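Local coordinates for conserved hypothetical protein (Corynebacterium diphtheriae NCTC 13129, PDB 2GS5), which is of unknown function, a conserved member of the UPF0301 (AlgH) family whose chain folds around a large mixed beta-sheet, at residues Met1-Met10 with Met178-Tyr188; Gly49-Val60 with Lys73-Gly81. One frame throughout, in Å; residues are numbered along the deposited sequence.

Interaction 1 of 2, residues Met1-Met10 with Met178-Tyr188; sequences MFADRLFNAM and MRRQPMPLPLY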
loop_
_atom_site.group_PDB
_atom_site.type_symbol
_atom_site.label_atom_id
_atom_site.label_comp_id
_atom_site.label_asym_id
_atom_site.label_seq_id
_atom_site.Cartn_x
_atom_site.Cartn_y
_atom_site.Cartn_z
HETATM N N MSE A 1 2.071 18.803 6.062
HETATM C CA MSE A 1 1.699 19.861 5.086
HETATM C C MSE A 1 0.568 19.344 4.184
HETATM O O MSE A 1 -0.441 18.863 4.694
HETATM C CB MSE A 1 2.939 20.332 4.304
HETATM C CG MSE A 1 3.820 19.220 3.719
HETATM SE SE MSE A 1 4.427 19.623 1.887
HETATM C CE MSE A 1 4.855 21.513 2.105
ATOM N N PHE A 2 0.730 19.431 2.864
ATOM C CA PHE A 2 -0.337 19.139 1.903
ATOM C C PHE A 2 -1.506 20.091 2.069
ATOM O O PHE A 2 -2.666 19.710 1.898
ATOM C CB PHE A 2 -0.793 17.679 1.969
ATOM C CG PHE A 2 0.331 16.703 2.141
ATOM C CD1 PHE A 2 0.144 15.552 2.878
ATOM C CD2 PHE A 2 1.586 16.943 1.583
ATOM C CE1 PHE A 2 1.173 14.650 3.041
ATOM C CE2 PHE A 2 2.613 16.054 1.755
ATOM C CZ PHE A 2 2.409 14.901 2.481
ATOM N N ALA A 3 -1.177 21.343 2.378
ATOM C CA ALA A 3 -2.158 22.412 2.418
ATOM C C ALA A 3 -2.759 22.627 1.029
ATOM O O ALA A 3 -2.104 22.380 0.016
ATOM C CB ALA A 3 -1.511 23.698 2.913
ATOM N N ASP A 4 -4.010 23.088 1.010
ATOM C CA ASP A 4 -4.727 23.457 -0.212
ATOM C C ASP A 4 -3.870 24.263 -1.194
ATOM O O ASP A 4 -3.913 24.020 -2.403
ATOM C CB ASP A 4 -5.976 24.270 0.153
ATOM C CG ASP A 4 -6.814 24.639 -1.057
ATOM O OD1 ASP A 4 -7.280 23.721 -1.760
ATOM O OD2 ASP A 4 -7.007 25.849 -1.301
ATOM N N ARG A 5 -3.095 25.206 -0.665
ATOM C CA ARG A 5 -2.255 26.087 -1.487
ATOM C C ARG A 5 -1.224 25.360 -2.354
ATOM O O ARG A 5 -0.768 25.911 -3.356
ATOM C CB ARG A 5 -1.529 27.110 -0.611
ATOM C CG ARG A 5 -2.359 28.322 -0.249
ATOM C CD ARG A 5 -1.722 29.116 0.879
ATOM N NE ARG A 5 -0.336 29.488 0.584
ATOM C CZ ARG A 5 0.753 28.832 0.997
ATOM N NH1 ARG A 5 0.667 27.732 1.742
ATOM N NH2 ARG A 5 1.953 29.287 0.652
ATOM N N LEU A 6 -0.852 24.136 -1.980
ATOM C CA LEU A 6 0.064 23.349 -2.802
ATOM C C LEU A 6 -0.471 23.114 -4.210
ATOM O O LEU A 6 0.307 22.901 -5.136
ATOM C CB LEU A 6 0.378 21.997 -2.148
ATOM C CG LEU A 6 1.456 22.042 -1.067
ATOM C CD1 LEU A 6 1.552 20.701 -0.370
ATOM C CD2 LEU A 6 2.799 22.422 -1.672
ATOM N N PHE A 7 -1.793 23.173 -4.369
ATOM C CA PHE A 7 -2.438 22.737 -5.605
ATOM C C PHE A 7 -2.996 23.877 -6.455
ATOM O O PHE A 7 -3.834 23.654 -7.328
ATOM C CB PHE A 7 -3.526 21.712 -5.260
ATOM C CG PHE A 7 -2.996 20.541 -4.490
ATOM C CD1 PHE A 7 -2.245 19.571 -5.131
ATOM C CD2 PHE A 7 -3.192 20.441 -3.120
ATOM C CE1 PHE A 7 -1.723 18.497 -4.432
ATOM C CE2 PHE A 7 -2.668 19.371 -2.407
ATOM C CZ PHE A 7 -1.937 18.397 -3.067
ATOM N N ASN A 8 -2.500 25.086 -6.230
ATOM C CA ASN A 8 -2.967 26.247 -6.985
ATOM C C ASN A 8 -2.655 26.141 -8.482
ATOM O O ASN A 8 -3.447 26.571 -9.312
ATOM C CB ASN A 8 -2.369 27.541 -6.416
ATOM C CG ASN A 8 -2.988 27.941 -5.081
ATOM O OD1 ASN A 8 -3.985 27.368 -4.640
ATOM N ND2 ASN A 8 -2.392 28.930 -4.431
ATOM N N ALA A 9 -1.492 25.585 -8.817
ATOM C CA ALA A 9 -1.104 25.357 -10.214
ATOM C C ALA A 9 -1.050 23.864 -10.541
ATOM O O ALA A 9 -1.313 23.461 -11.670
ATOM C CB ALA A 9 0.242 26.002 -10.494
HETATM N N MSE A 10 -0.702 23.061 -9.542
HETATM C CA MSE A 10 -0.558 21.616 -9.676
HETATM C C MSE A 10 -1.834 20.974 -9.159
HETATM O O MSE A 10 -2.316 21.353 -8.110
HETATM C CB MSE A 10 0.622 21.179 -8.812
HETATM C CG MSE A 10 0.959 19.713 -8.841
HETATM SE SE MSE A 10 2.373 19.385 -7.542
HETATM C CE MSE A 10 1.291 19.258 -5.927
HETATM N N MSE A 178 8.016 10.037 -0.399
HETATM C CA MSE A 178 8.103 11.497 -0.367
HETATM C C MSE A 178 9.151 12.018 -1.353
HETATM O O MSE A 178 8.953 13.044 -1.998
HETATM C CB MSE A 178 8.425 11.982 1.057
HETATM C CG MSE A 178 7.266 11.850 2.040
HETATM SE SE MSE A 178 5.832 13.143 1.715
HETATM C CE MSE A 178 6.693 14.720 2.472
ATOM N N ARG A 179 10.257 11.299 -1.480
ATOM C CA ARG A 179 11.317 11.694 -2.419
ATOM C C ARG A 179 10.935 11.645 -3.909
ATOM O O ARG A 179 11.590 12.307 -4.728
ATOM C CB ARG A 179 12.568 10.861 -2.188
ATOM C CG ARG A 179 13.436 11.404 -1.084
ATOM C CD ARG A 179 14.672 10.536 -0.907
ATOM N NE ARG A 179 14.405 9.331 -0.120
ATOM C CZ ARG A 179 14.291 9.316 1.210
ATOM N NH1 ARG A 179 14.073 8.175 1.839
ATOM N NH2 ARG A 179 14.393 10.433 1.911
ATOM N N ARG A 180 9.902 10.876 -4.257
ATOM C CA ARG A 180 9.401 10.809 -5.638
ATOM C C ARG A 180 8.445 11.932 -6.014
ATOM O O ARG A 180 8.094 12.072 -7.186
ATOM C CB ARG A 180 8.617 9.512 -5.873
ATOM C CG ARG A 180 9.375 8.233 -5.738
ATOM C CD ARG A 180 8.673 7.137 -6.530
ATOM N NE ARG A 180 7.289 6.865 -6.098
ATOM C CZ ARG A 180 6.944 5.961 -5.177
ATOM N NH1 ARG A 180 7.866 5.244 -4.546
ATOM N NH2 ARG A 180 5.664 5.771 -4.882
ATOM N N GLN A 181 7.975 12.695 -5.031
ATOM C CA GLN A 181 6.889 13.655 -5.257
ATOM C C GLN A 181 7.414 15.020 -5.669
ATOM O O GLN A 181 8.591 15.291 -5.495
ATOM C CB GLN A 181 6.023 13.751 -3.999
ATOM C CG GLN A 181 5.516 12.395 -3.496
ATOM C CD GLN A 181 4.949 11.530 -4.618
ATOM O OE1 GLN A 181 4.225 12.025 -5.473
ATOM N NE2 GLN A 181 5.283 10.241 -4.617
ATOM N N PRO A 182 6.542 15.865 -6.248
ATOM C CA PRO A 182 6.965 17.199 -6.637
ATOM C C PRO A 182 7.497 18.005 -5.463
ATOM O O PRO A 182 7.085 17.796 -4.322
ATOM C CB PRO A 182 5.671 17.838 -7.170
ATOM C CG PRO A 182 4.850 16.691 -7.604
ATOM C CD PRO A 182 5.130 15.625 -6.599
HETATM N N MSE A 183 8.391 18.938 -5.752
HETATM C CA MSE A 183 8.834 19.866 -4.730
HETATM C C MSE A 183 7.635 20.620 -4.180
HETATM O O MSE A 183 6.686 20.913 -4.920
HETATM C CB MSE A 183 9.869 20.837 -5.283
HETATM C CG MSE A 183 11.210 20.204 -5.521
HETATM SE SE MSE A 183 12.191 19.839 -3.868
HETATM C CE MSE A 183 12.765 21.662 -3.477
ATOM N N PRO A 184 7.670 20.964 -2.886
ATOM C CA PRO A 184 8.768 20.771 -1.938
ATOM C C PRO A 184 8.760 19.467 -1.140
ATOM O O PRO A 184 9.483 19.366 -0.161
ATOM C CB PRO A 184 8.557 21.940 -0.980
ATOM C CG PRO A 184 7.061 22.036 -0.887
ATOM C CD PRO A 184 6.552 21.697 -2.265
ATOM N N LEU A 185 7.972 18.472 -1.527
ATOM C CA LEU A 185 7.789 17.313 -0.649
ATOM C C LEU A 185 9.085 16.586 -0.273
ATOM O O LEU A 185 9.211 16.144 0.861
ATOM C CB LEU A 185 6.786 16.305 -1.219
ATOM C CG LEU A 185 5.360 16.731 -1.598
ATOM C CD1 LEU A 185 4.353 15.590 -1.377
ATOM C CD2 LEU A 185 4.880 18.022 -0.943
ATOM N N PRO A 186 10.038 16.433 -1.215
ATOM C CA PRO A 186 11.282 15.767 -0.800
ATOM C C PRO A 186 12.021 16.438 0.355
ATOM O O PRO A 186 12.817 15.779 1.030
ATOM C CB PRO A 186 12.135 15.771 -2.078
ATOM C CG PRO A 186 11.141 15.839 -3.176
ATOM C CD PRO A 186 10.048 16.734 -2.654
ATOM N N LEU A 187 11.746 17.721 0.598
ATOM C CA LEU A 187 12.405 18.480 1.674
ATOM C C LEU A 187 11.975 18.007 3.057
ATOM O O LEU A 187 12.619 18.359 4.055
ATOM C CB LEU A 187 12.108 19.972 1.541
ATOM C CG LEU A 187 12.679 20.658 0.313
ATOM C CD1 LEU A 187 12.318 22.133 0.310
ATOM C CD2 LEU A 187 14.188 20.509 0.306
ATOM N N TYR A 188 10.881 17.252 3.115
ATOM C CA TYR A 188 10.366 16.728 4.370
ATOM C C TYR A 188 10.579 15.214 4.496
ATOM O O TYR A 188 10.176 14.595 5.486
ATOM C CB TYR A 188 8.890 17.115 4.513
ATOM C CG TYR A 188 8.664 18.586 4.232
ATOM C CD1 TYR A 188 9.074 19.554 5.139
ATOM C CD2 TYR A 188 8.105 19.012 3.031
ATOM C CE1 TYR A 188 8.897 20.913 4.879
ATOM C CE2 TYR A 188 7.927 20.369 2.760
ATOM C CZ TYR A 188 8.330 21.317 3.688
ATOM O OH TYR A 188 8.158 22.661 3.450
#
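Met178, a selenomethionine on helix 173-179, meets Phe2 from the opposite direction: its SE lies in the plane of the Phe2 ring at the edge, 3.9 Å from Phe2 CZ, a Met-aromatic contact made at the rim of the ring. Further along, Pro182 presents CB and CG to the selenium of Met10, with Pro182 CG 3.7 Å from Met10 SE. The Met10 side chain gets there by running extended from the backbone, CG anti to N (chi1 -178°), and bending only at its last torsion. Pro184, which follows a cis peptide bond, divides its ring between two partners: CD faces Leu6 CD2 at 3.9 Å, and CG faces the methyl CE of Met1 at 3.8 Å. Leu185 splits in the same way through its two methyls. Its CD1 packs 3.6 Å from Phe2 CE2, the two side chains crossing at about a right angle, while CD2 is tightly set against the Met1 selenium, Leu185 CD2 to Met1 SE being 3.3 Å. Tyr188 closes the series as Met1, bent at both chi2 and chi3, swings across it and brings CE to 3.3 Å from Tyr188 CE2. Met1 SE stands obliquely to this ring, 4.6 Å from its centroid, in a second Met-aromatic contact. Apolar packing and these two Met-aromatic contacts thus pair the N-terminal residues with a segment close to the C-terminus. Strand 155-159 adjoins them, its Phe156 touching Phe2, Phe7 and Leu185, while Phe2 also reaches Ala24, just beyond strand 19-23.

Interaction 2 of 2, residues Gly49-Val60 with Lys73-Gly81; sequences GVNLASRSDVAV and KPQALYIGG
Arg55 and Tyr78 face each other as a non-hydrogen-bonded antiparallel pair, flanked by backbone bonds from Ile79 N to Ser54 O (2.8 Å) and from Ser56 N to Leu77 O. Leu77 N to Val58 O and Val60 N to Gln75 O continue the ladder. Separately, Asn51 N to Gly80 O joins the end of strand 47-51 to the residue after strand 76-79. Leu77 O is gripped twice: Ser56 N lies in its carbonyl plane, whereas Ser56 OG, 2.6 Å from Leu77 O, donates from above it. Set between its backbone N and carbonyl carbon (chi1 87°), that hydroxyl also reaches Val58 N, accepting in an ST turn. Water bridges Asn51 ND2 to Ile79 O, while Asn51 OD1 receives Ala53 N in an Asx turn and Val36 N. Among the packing contacts, Arg55 CA sits over the face of the Tyr78 ring, 3.9 Å from its centroid, a CH-pi contact. Beyond it the arginine bends at chi3 and lays one guanidinium face on Ala76 CB, 3.9 Å from Arg55 CZ. Between Arg55 and Ala59 the register slips by two: a beta bulge in an antiparallel ribbon whose strand 76-79 pairs in parallel with strand 129-141 of the mixed sheet.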
loop_
_atom_site.group_PDB
_atom_site.type_symbol
_atom_site.label_atom_id
_atom_site.label_comp_id
_atom_site.label_asym_id
_atom_site.label_seq_id
_atom_site.Cartn_x
_atom_site.Cartn_y
_atom_site.Cartn_z
ATOM N N GLY A 49 -7.697 0.364 2.383
ATOM C CA GLY A 49 -6.287 0.378 2.076
ATOM C C GLY A 49 -5.454 -0.408 3.050
ATOM O O GLY A 49 -5.940 -0.801 4.109
ATOM N N VAL A 50 -4.221 -0.688 2.643
ATOM C CA VAL A 50 -3.241 -1.286 3.535
ATOM C C VAL A 50 -1.972 -0.428 3.592
ATOM O O VAL A 50 -1.380 -0.046 2.567
ATOM C CB VAL A 50 -2.895 -2.755 3.139
ATOM C CG1 VAL A 50 -4.097 -3.703 3.374
ATOM C CG2 VAL A 50 -2.385 -2.853 1.705
ATOM N N ASN A 51 -1.552 -0.137 4.818
ATOM C CA ASN A 51 -0.287 0.533 5.044
ATOM C C ASN A 51 0.847 -0.341 4.535
ATOM O O ASN A 51 0.839 -1.552 4.770
ATOM C CB ASN A 51 -0.122 0.807 6.537
ATOM C CG ASN A 51 1.045 1.731 6.856
ATOM O OD1 ASN A 51 1.682 2.309 5.974
ATOM N ND2 ASN A 51 1.323 1.872 8.148
ATOM N N LEU A 52 1.803 0.278 3.848
ATOM C CA LEU A 52 2.980 -0.402 3.316
ATOM C C LEU A 52 4.230 -0.214 4.174
ATOM O O LEU A 52 5.262 -0.834 3.902
ATOM C CB LEU A 52 3.286 0.115 1.905
ATOM C CG LEU A 52 2.163 0.014 0.878
ATOM C CD1 LEU A 52 2.659 0.520 -0.478
ATOM C CD2 LEU A 52 1.665 -1.425 0.764
ATOM N N ALA A 53 4.129 0.629 5.199
ATOM C CA ALA A 53 5.304 1.166 5.883
ATOM C C ALA A 53 5.666 0.491 7.192
ATOM O O ALA A 53 6.696 0.841 7.793
ATOM C CB ALA A 53 5.116 2.670 6.116
ATOM N N SER A 54 4.865 -0.474 7.641
ATOM C CA SER A 54 5.005 -0.995 9.001
ATOM C C SER A 54 5.080 -2.518 9.074
ATOM O O SER A 54 4.074 -3.199 9.103
ATOM C CB SER A 54 3.849 -0.504 9.860
ATOM O OG SER A 54 4.086 -0.808 11.226
ATOM N N ARG A 55 6.297 -3.032 9.139
ATOM C CA ARG A 55 6.549 -4.455 9.248
ATOM C C ARG A 55 6.214 -4.957 10.660
ATOM O O ARG A 55 6.477 -4.259 11.650
ATOM C CB ARG A 55 8.034 -4.667 8.961
ATOM C CG ARG A 55 8.445 -6.038 8.562
ATOM C CD ARG A 55 9.887 -6.260 8.896
ATOM N NE ARG A 55 9.931 -7.205 10.006
ATOM C CZ ARG A 55 10.693 -8.290 10.067
ATOM N NH1 ARG A 55 11.595 -8.555 9.125
ATOM N NH2 ARG A 55 10.594 -9.079 11.123
ATOM N N SER A 56 5.633 -6.155 10.762
ATOM C CA SER A 56 5.458 -6.810 12.063
ATOM C C SER A 56 6.566 -7.828 12.303
ATOM O O SER A 56 7.381 -8.100 11.425
ATOM C CB SER A 56 4.090 -7.492 12.171
ATOM O OG SER A 56 4.107 -8.812 11.646
ATOM N N ASP A 57 6.565 -8.399 13.501
ATOM C CA ASP A 57 7.530 -9.430 13.864
ATOM C C ASP A 57 6.970 -10.843 13.679
ATOM O O ASP A 57 7.598 -11.816 14.106
ATOM C CB ASP A 57 7.991 -9.210 15.305
ATOM C CG ASP A 57 8.706 -7.883 15.480
ATOM O OD1 ASP A 57 9.732 -7.664 14.793
ATOM O OD2 ASP A 57 8.243 -7.056 16.295
ATOM N N VAL A 58 5.819 -10.963 13.021
ATOM C CA VAL A 58 5.189 -12.259 12.796
ATOM C C VAL A 58 5.589 -12.806 11.426
ATOM O O VAL A 58 5.293 -12.211 10.397
ATOM C CB VAL A 58 3.649 -12.160 12.875
ATOM C CG1 VAL A 58 3.016 -13.524 12.623
ATOM C CG2 VAL A 58 3.215 -11.594 14.240
ATOM N N ALA A 59 6.283 -13.939 11.421
ATOM C CA ALA A 59 6.682 -14.591 10.176
ATOM C C ALA A 59 5.460 -15.141 9.455
ATOM O O ALA A 59 4.566 -15.723 10.079
ATOM C CB ALA A 59 7.681 -15.720 10.461
ATOM N N VAL A 60 5.438 -14.975 8.136
ATOM C CA VAL A 60 4.381 -15.551 7.310
ATOM C C VAL A 60 4.282 -17.068 7.539
ATOM O O VAL A 60 3.181 -17.632 7.534
ATOM C CB VAL A 60 4.612 -15.256 5.800
ATOM C CG1 VAL A 60 3.611 -16.003 4.924
ATOM C CG2 VAL A 60 4.549 -13.756 5.534
ATOM N N LYS A 73 11.173 -11.086 0.519
ATOM C CA LYS A 73 11.802 -10.824 1.808
ATOM C C LYS A 73 11.634 -9.358 2.208
ATOM O O LYS A 73 11.653 -8.477 1.347
ATOM C CB LYS A 73 13.294 -11.189 1.774
ATOM C CG LYS A 73 13.552 -12.691 1.732
ATOM C CD LYS A 73 15.041 -13.045 1.788
ATOM C CE LYS A 73 15.739 -12.914 0.447
ATOM N NZ LYS A 73 17.032 -13.667 0.447
ATOM N N PRO A 74 11.457 -9.085 3.511
ATOM C CA PRO A 74 11.348 -10.052 4.596
ATOM C C PRO A 74 9.967 -10.710 4.656
ATOM O O PRO A 74 8.932 -10.038 4.503
ATOM C CB PRO A 74 11.605 -9.213 5.847
ATOM C CG PRO A 74 11.240 -7.852 5.479
ATOM C CD PRO A 74 11.372 -7.697 4.000
ATOM N N GLN A 75 9.965 -12.023 4.870
ATOM C CA GLN A 75 8.748 -12.821 4.798
ATOM C C GLN A 75 8.004 -12.762 6.126
ATOM O O GLN A 75 7.806 -13.766 6.806
ATOM C CB GLN A 75 9.082 -14.248 4.365
ATOM C CG GLN A 75 9.782 -14.285 3.016
ATOM C CD GLN A 75 10.229 -15.662 2.600
ATOM O OE1 GLN A 75 10.800 -16.416 3.395
ATOM N NE2 GLN A 75 9.991 -16.000 1.333
ATOM N N ALA A 76 7.614 -11.542 6.476
ATOM C CA ALA A 76 6.874 -11.250 7.692
ATOM C C ALA A 76 5.582 -10.567 7.285
ATOM O O ALA A 76 5.523 -9.899 6.251
ATOM C CB ALA A 76 7.676 -10.312 8.592
ATOM N N LEU A 77 4.556 -10.726 8.109
ATOM C CA LEU A 77 3.334 -9.969 7.921
ATOM C C LEU A 77 3.646 -8.497 8.167
ATOM O O LEU A 77 4.370 -8.148 9.114
ATOM C CB LEU A 77 2.249 -10.431 8.890
ATOM C CG LEU A 77 1.677 -11.836 8.661
ATOM C CD1 LEU A 77 0.646 -12.178 9.742
ATOM C CD2 LEU A 77 1.066 -11.931 7.283
ATOM N N TYR A 78 3.094 -7.648 7.305
ATOM C CA TYR A 78 3.106 -6.208 7.520
ATOM C C TYR A 78 1.773 -5.833 8.166
ATOM O O TYR A 78 0.768 -6.518 7.959
ATOM C CB TYR A 78 3.334 -5.478 6.186
ATOM C CG TYR A 78 4.818 -5.392 5.829
ATOM C CD1 TYR A 78 5.588 -6.540 5.708
ATOM C CD2 TYR A 78 5.440 -4.164 5.620
ATOM C CE1 TYR A 78 6.930 -6.477 5.407
ATOM C CE2 TYR A 78 6.799 -4.088 5.319
ATOM C CZ TYR A 78 7.533 -5.249 5.200
ATOM O OH TYR A 78 8.892 -5.181 4.897
ATOM N N ILE A 79 1.771 -4.771 8.962
ATOM C CA ILE A 79 0.553 -4.320 9.634
ATOM C C ILE A 79 -0.165 -3.394 8.668
ATOM O O ILE A 79 0.277 -2.271 8.422
ATOM C CB ILE A 79 0.865 -3.597 10.940
ATOM C CG1 ILE A 79 1.660 -4.521 11.860
ATOM C CG2 ILE A 79 -0.445 -3.146 11.630
ATOM C CD1 ILE A 79 0.872 -5.716 12.322
ATOM N N GLY A 80 -1.245 -3.883 8.080
ATOM C CA GLY A 80 -1.973 -3.116 7.081
ATOM C C GLY A 80 -2.820 -1.990 7.626
ATOM O O GLY A 80 -3.080 -1.006 6.936
ATOM N N GLY A 81 -3.247 -2.116 8.877
ATOM C CA GLY A 81 -4.114 -1.124 9.476
ATOM C C GLY A 81 -4.749 -1.641 10.746
ATOM O O GLY A 81 -4.522 -2.785 11.156
HETATM O O HOH W 1 2.645 -2.012 6.749
HETATM O O HOH W 2 0.081 -0.004 10.000
#

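How the interactions relate
Two ways of joining distant parts of a chain are illustrated here. Interaction 1 links residues 168 positions apart at their closest ends by apolar side chains, whereas interaction 2 joins segments 13 positions apart at their closest ends, chiefly through backbone bonds. Interaction 2 is nested inside the long loop that interaction 1 closes. Their centres are about 27 Å apart, on opposite sides of the chain's centre, and their nearest atoms remain about 7 Å apart, so the two do not touch. Interaction 2 lies closer to the middle, about 10 Å from the centre of the chain against about 20 Å for interaction 1. The mixed sheet connects them: strand 155-159 touches interaction 1, and strand 129-141 pairs with strand 76-79.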